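Long-range contacts in RNA-binding protein RO60 (Deinococcus radiodurans, PDB 2NVO), which binds several small RNAs that accumulate during recovery from ultraviolet irradiation and contributes to the resistance of the bacterium to that radiation: residues L104-I109 with L137-F142; I109-P114 with D144-W149. All coordinates share one frame; numbering follows the deposited sequence.

Overall arrangement
Going from the N terminus, the chain reaches the first of these segments on helix 100-112, which supplies residues 104-109 and then residues 109-114. It passes through helix 116-129 and enters helix 133-143. Here residues 137-142 return to 104-109, and interaction 1 closes a largely helical loop. The loop after helix 133-143 then brings residues 144-149 to 109-114 in interaction 2. The two closures cross, because their segments alternate along the chain. They share Ile109. Leu146 CD1 joins them by packing on Ala107 O and Leu108 CA. Interaction 1 ties helix 100-112 to helix 133-143 in the buried core. Interaction 2 ties its end to the loop before helix 151-163 at the surface of the TROVE horseshoe.

Interaction 1 (L104-I109 with L137-F142); sequences LVLALI and LHFLAF
Phe142 lays one face of its ring on Leu104. Its CB starts against Ala107, 3.8 Å from Ala107 CB. CG lies near Leu104 CA and CD1. CD1 of the ring meets Leu104 CD1 at 3.7 Å, while Phe142 CD2 reaches Leu104 CA at 3.7 Å. CE1, CE2 and CZ all lie close to Leu104 CB. Leu104 CB sits 3.8 Å from the centroid of the Phe142 ring, 4° off the normal, a CH-pi contact. With chi1 at 166°, Leu104 points CG opposite its own N, and chi2 then sets CD1 beside Phe142 CD1.

Phe139 makes the second patch. Phe139 CE1 comes 3.6 Å from Ala107 CA. Leu106 CD2 lies 4.1 Å from Phe139 CE1, a looser contact. Ala107 therefore touches both phenylalanines.

The short axes approach to 8.7 Å and cross at -51°. This is apolar helix packing within the TROVE repeats. Leu103 also touches Phe142. Helix 116-129 meets both sides through Leu126, which touches Leu106 and Phe139. Helix 80-93 packs on Val105, Leu106 and Ile109.

Interaction 2 (I109-P114 with D144-W149); sequences IAKTAP and DALGGW
Lys111 has CG beside its backbone N (chi1 -61°), and its chain bends again at chi2 and chi3. These bends lay CB and CG against Leu146 and then swing NZ to the backbone of Gly147 and Gly148. Leu146 CG likewise stands anti to its own carbonyl carbon, which turns CD1 back toward Lys111 CB and the helix.

The apolar part of the contact is close. Lys111 CB lies 3.5 Å from Leu146 CB and 3.8 Å from Leu146 CD1. Lys111 CG also touches both leucine atoms, and the two side chains pass at a slant. Thr112 comes in from beside the lysine, at about a right angle to the leucine. The methyl Thr112 CG2 is 3.8 Å from Leu146 CB. Its hydroxyl is turned to another task, a hydrogen bond with Leu108 O one turn back on the same helix.

Further out, Lys111 CE passes 3.7 Å from Gly147 CA. Lys111 NZ then gives a hydrogen bond to Gly148 O at 2.9 Å. The C=O...N angle is 134°, and the nitrogen is tilted 35° from the carbonyl plane. A second, weak bond runs from Lys111 NZ to Gly147 O at 3.2 Å. Thr153, on helix 151-163, is also hydrogen-bonded to NZ through its OG1. Trp123 of helix 116-129 packs against the lysine side chain.

This is a surface contact joining the C-terminal end of helix 100-112 to the loop between helices 133-143 and 151-163. The ammonium group is held by Gly148 O and the Thr153 hydroxyl, with weaker help from Gly147 O. The carbonyl and hydroxyl dipoles probably stabilise its positive charge, and the named partners include no carboxylate.

Interaction 1 (L104-I109 with L137-F142)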
loop_
_atom_site.group_PDB
_atom_site.type_symbol
_atom_site.label_atom_id
_atom_site.label_comp_id
_atom_site.label_asym_id
_atom_site.label_seq_id
_atom_site.Cartn_x
_atom_site.Cartn_y
_atom_site.Cartn_z
ATOM N N LEU A 104 9.874 3.587 13.386
ATOM C CA LEU A 104 9.778 4.514 14.510
ATOM C C LEU A 104 9.953 3.777 15.819
ATOM O O LEU A 104 10.702 4.208 16.683
ATOM C CB LEU A 104 8.419 5.220 14.514
ATOM C CG LEU A 104 8.023 5.967 15.793
ATOM C CD1 LEU A 104 9.093 6.999 16.179
ATOM C CD2 LEU A 104 6.662 6.648 15.665
ATOM N N VAL A 105 9.248 2.664 15.960
ATOM C CA VAL A 105 9.347 1.852 17.162
ATOM C C VAL A 105 10.772 1.351 17.363
ATOM O O VAL A 105 11.306 1.405 18.468
ATOM C CB VAL A 105 8.371 0.669 17.115
ATOM C CG1 VAL A 105 8.687 -0.305 18.224
ATOM C CG2 VAL A 105 6.930 1.172 17.249
ATOM N N LEU A 106 11.384 0.887 16.279
ATOM C CA LEU A 106 12.760 0.407 16.311
ATOM C C LEU A 106 13.719 1.498 16.762
ATOM O O LEU A 106 14.603 1.249 17.586
ATOM C CB LEU A 106 13.196 -0.149 14.951
ATOM C CG LEU A 106 14.473 -1.001 15.013
ATOM C CD1 LEU A 106 14.218 -2.377 15.638
ATOM C CD2 LEU A 106 15.096 -1.169 13.637
ATOM N N ALA A 107 13.545 2.706 16.227
ATOM C CA ALA A 107 14.330 3.841 16.677
ATOM C C ALA A 107 14.171 4.070 18.172
ATOM O O ALA A 107 15.162 4.287 18.870
ATOM C CB ALA A 107 13.965 5.104 15.896
ATOM N N LEU A 108 12.934 4.030 18.667
ATOM C CA LEU A 108 12.668 4.294 20.083
ATOM C C LEU A 108 13.405 3.302 20.980
ATOM O O LEU A 108 14.041 3.688 21.961
ATOM C CB LEU A 108 11.166 4.243 20.395
ATOM C CG LEU A 108 10.261 5.368 19.896
ATOM C CD1 LEU A 108 8.786 4.966 20.005
ATOM C CD2 LEU A 108 10.531 6.653 20.670
ATOM N N ILE A 109 13.294 2.023 20.650
ATOM C CA ILE A 109 13.991 0.985 21.390
ATOM C C ILE A 109 15.506 1.199 21.299
ATOM O O ILE A 109 16.191 1.333 22.315
ATOM C CB ILE A 109 13.631 -0.412 20.862
ATOM C CG1 ILE A 109 12.117 -0.639 20.906
ATOM C CG2 ILE A 109 14.366 -1.490 21.667
ATOM C CD1 ILE A 109 11.680 -1.934 20.222
ATOM N N LEU A 137 17.142 5.987 5.799
ATOM C CA LEU A 137 17.190 7.438 5.990
ATOM C C LEU A 137 15.988 7.896 6.800
ATOM O O LEU A 137 16.057 8.886 7.528
ATOM C CB LEU A 137 17.262 8.168 4.657
ATOM C CG LEU A 137 18.508 7.775 3.861
ATOM C CD1 LEU A 137 18.546 8.498 2.529
ATOM C CD2 LEU A 137 19.812 7.985 4.669
ATOM N N HIS A 138 14.891 7.157 6.672
ATOM C CA HIS A 138 13.659 7.452 7.392
ATOM C C HIS A 138 13.836 7.072 8.857
ATOM O O HIS A 138 13.424 7.792 9.764
ATOM C CB HIS A 138 12.500 6.682 6.754
ATOM C CG HIS A 138 11.147 7.184 7.150
ATOM N ND1 HIS A 138 9.992 6.481 6.884
ATOM C CD2 HIS A 138 10.765 8.303 7.804
ATOM C CE1 HIS A 138 8.953 7.154 7.351
ATOM N NE2 HIS A 138 9.397 8.265 7.913
ATOM N N PHE A 139 14.473 5.930 9.087
ATOM C CA PHE A 139 14.776 5.494 10.440
ATOM C C PHE A 139 15.633 6.546 11.150
ATOM O O PHE A 139 15.383 6.889 12.295
ATOM C CB PHE A 139 15.486 4.134 10.398
ATOM C CG PHE A 139 16.210 3.794 11.659
ATOM C CD1 PHE A 139 15.585 3.068 12.650
ATOM C CD2 PHE A 139 17.514 4.218 11.856
ATOM C CE1 PHE A 139 16.250 2.757 13.814
ATOM C CE2 PHE A 139 18.182 3.917 13.013
ATOM C CZ PHE A 139 17.549 3.185 13.998
ATOM N N LEU A 140 16.634 7.068 10.449
ATOM C CA LEU A 140 17.520 8.101 10.992
ATOM C C LEU A 140 16.788 9.406 11.331
ATOM O O LEU A 140 17.122 10.083 12.304
ATOM C CB LEU A 140 18.665 8.380 10.014
ATOM C CG LEU A 140 19.684 7.248 9.838
ATOM C CD1 LEU A 140 20.723 7.630 8.808
ATOM C CD2 LEU A 140 20.328 6.887 11.189
ATOM N N ALA A 141 15.802 9.767 10.521
ATOM C CA ALA A 141 14.955 10.920 10.828
ATOM C C ALA A 141 14.187 10.715 12.138
ATOM O O ALA A 141 13.970 11.662 12.881
ATOM C CB ALA A 141 13.995 11.207 9.686
ATOM N N PHE A 142 13.778 9.476 12.423
ATOM C CA PHE A 142 13.118 9.161 13.695
ATOM C C PHE A 142 14.120 9.160 14.856
ATOM O O PHE A 142 13.834 9.659 15.947
ATOM C CB PHE A 142 12.429 7.790 13.651
ATOM C CG PHE A 142 11.177 7.747 12.814
ATOM C CD1 PHE A 142 10.156 8.677 13.001
ATOM C CD2 PHE A 142 11.005 6.751 11.858
ATOM C CE1 PHE A 142 8.996 8.624 12.230
ATOM C CE2 PHE A 142 9.843 6.698 11.078
ATOM C CZ PHE A 142 8.846 7.627 11.267
#

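Interaction 2 (I109-P114 with D144-W149)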
loop_
_atom_site.group_PDB
_atom_site.type_symbol
_atom_site.label_atom_id
_atom_site.label_comp_id
_atom_site.label_asym_id
_atom_site.label_seq_id
_atom_site.Cartn_x
_atom_site.Cartn_y
_atom_site.Cartn_z
ATOM N N ILE A 109 13.294 2.023 20.650
ATOM C CA ILE A 109 13.991 0.985 21.390
ATOM C C ILE A 109 15.506 1.199 21.299
ATOM O O ILE A 109 16.191 1.333 22.315
ATOM C CB ILE A 109 13.631 -0.412 20.862
ATOM C CG1 ILE A 109 12.117 -0.639 20.906
ATOM C CG2 ILE A 109 14.366 -1.490 21.667
ATOM C CD1 ILE A 109 11.680 -1.934 20.222
ATOM N N ALA A 110 16.015 1.260 20.075
ATOM C CA ALA A 110 17.442 1.409 19.833
ATOM C C ALA A 110 18.032 2.619 20.547
ATOM O O ALA A 110 19.156 2.557 21.048
ATOM C CB ALA A 110 17.730 1.486 18.332
ATOM N N LYS A 111 17.274 3.710 20.603
ATOM C CA LYS A 111 17.809 4.970 21.109
ATOM C C LYS A 111 17.492 5.232 22.574
ATOM O O LYS A 111 18.251 5.912 23.249
ATOM C CB LYS A 111 17.319 6.157 20.275
ATOM C CG LYS A 111 17.726 6.123 18.810
ATOM C CD LYS A 111 19.220 6.283 18.612
ATOM C CE LYS A 111 19.716 7.629 19.120
ATOM N NZ LYS A 111 21.062 7.978 18.576
ATOM N N THR A 112 16.374 4.712 23.068
ATOM C CA THR A 112 15.922 5.098 24.401
ATOM C C THR A 112 15.524 3.956 25.340
ATOM O O THR A 112 15.064 4.207 26.456
ATOM C CB THR A 112 14.766 6.122 24.336
ATOM O OG1 THR A 112 13.546 5.461 23.975
ATOM C CG2 THR A 112 15.081 7.227 23.333
ATOM N N ALA A 113 15.691 2.711 24.909
ATOM C CA ALA A 113 15.415 1.593 25.803
ATOM C C ALA A 113 16.395 1.640 26.976
ATOM O O ALA A 113 17.588 1.860 26.773
ATOM C CB ALA A 113 15.526 0.268 25.065
ATOM N N PRO A 114 15.891 1.446 28.207
ATOM C CA PRO A 114 16.722 1.519 29.419
ATOM C C PRO A 114 17.930 0.577 29.395
ATOM O O PRO A 114 19.000 0.942 29.880
ATOM C CB PRO A 114 15.756 1.102 30.531
ATOM C CG PRO A 114 14.397 1.400 29.992
ATOM C CD PRO A 114 14.477 1.171 28.516
ATOM N N ASP A 144 17.102 10.674 15.140
ATOM C CA ASP A 144 17.890 11.868 15.422
ATOM C C ASP A 144 17.224 12.761 16.461
ATOM O O ASP A 144 17.839 13.692 16.972
ATOM C CB ASP A 144 18.314 12.636 14.152
ATOM C CG ASP A 144 17.162 13.386 13.466
ATOM O OD1 ASP A 144 16.109 13.638 14.095
ATOM O OD2 ASP A 144 17.337 13.740 12.276
ATOM N N ALA A 145 15.978 12.448 16.795
ATOM C CA ALA A 145 15.267 13.186 17.828
ATOM C C ALA A 145 15.296 12.456 19.163
ATOM O O ALA A 145 14.525 12.782 20.060
ATOM C CB ALA A 145 13.833 13.437 17.403
ATOM N N LEU A 146 16.188 11.478 19.299
ATOM C CA LEU A 146 16.194 10.631 20.484
ATOM C C LEU A 146 17.584 10.483 21.106
ATOM O O LEU A 146 17.722 9.933 22.202
ATOM C CB LEU A 146 15.636 9.239 20.154
ATOM C CG LEU A 146 14.300 9.116 19.419
ATOM C CD1 LEU A 146 14.007 7.656 19.107
ATOM C CD2 LEU A 146 13.172 9.724 20.217
ATOM N N GLY A 147 18.613 10.960 20.414
ATOM C CA GLY A 147 19.966 10.838 20.926
ATOM C C GLY A 147 21.034 11.120 19.890
ATOM O O GLY A 147 20.740 11.198 18.695
ATOM N N GLY A 148 22.273 11.277 20.355
ATOM C CA GLY A 148 23.409 11.547 19.486
ATOM C C GLY A 148 24.133 10.296 19.016
ATOM O O GLY A 148 23.649 9.177 19.188
ATOM N N TRP A 149 25.307 10.482 18.426
ATOM C CA TRP A 149 26.012 9.374 17.787
ATOM C C TRP A 149 27.027 8.701 18.716
ATOM O O TRP A 149 28.239 8.839 18.538
ATOM C CB TRP A 149 26.690 9.839 16.492
ATOM C CG TRP A 149 25.742 10.022 15.326
ATOM C CD1 TRP A 149 24.858 11.049 15.136
ATOM C CD2 TRP A 149 25.590 9.150 14.194
ATOM N NE1 TRP A 149 24.166 10.869 13.961
ATOM C CE2 TRP A 149 24.594 9.714 13.366
ATOM C CE3 TRP A 149 26.201 7.957 13.801
ATOM C CZ2 TRP A 149 24.198 9.116 12.167
ATOM C CZ3 TRP A 149 25.804 7.367 12.612
ATOM C CH2 TRP A 149 24.814 7.947 11.809
#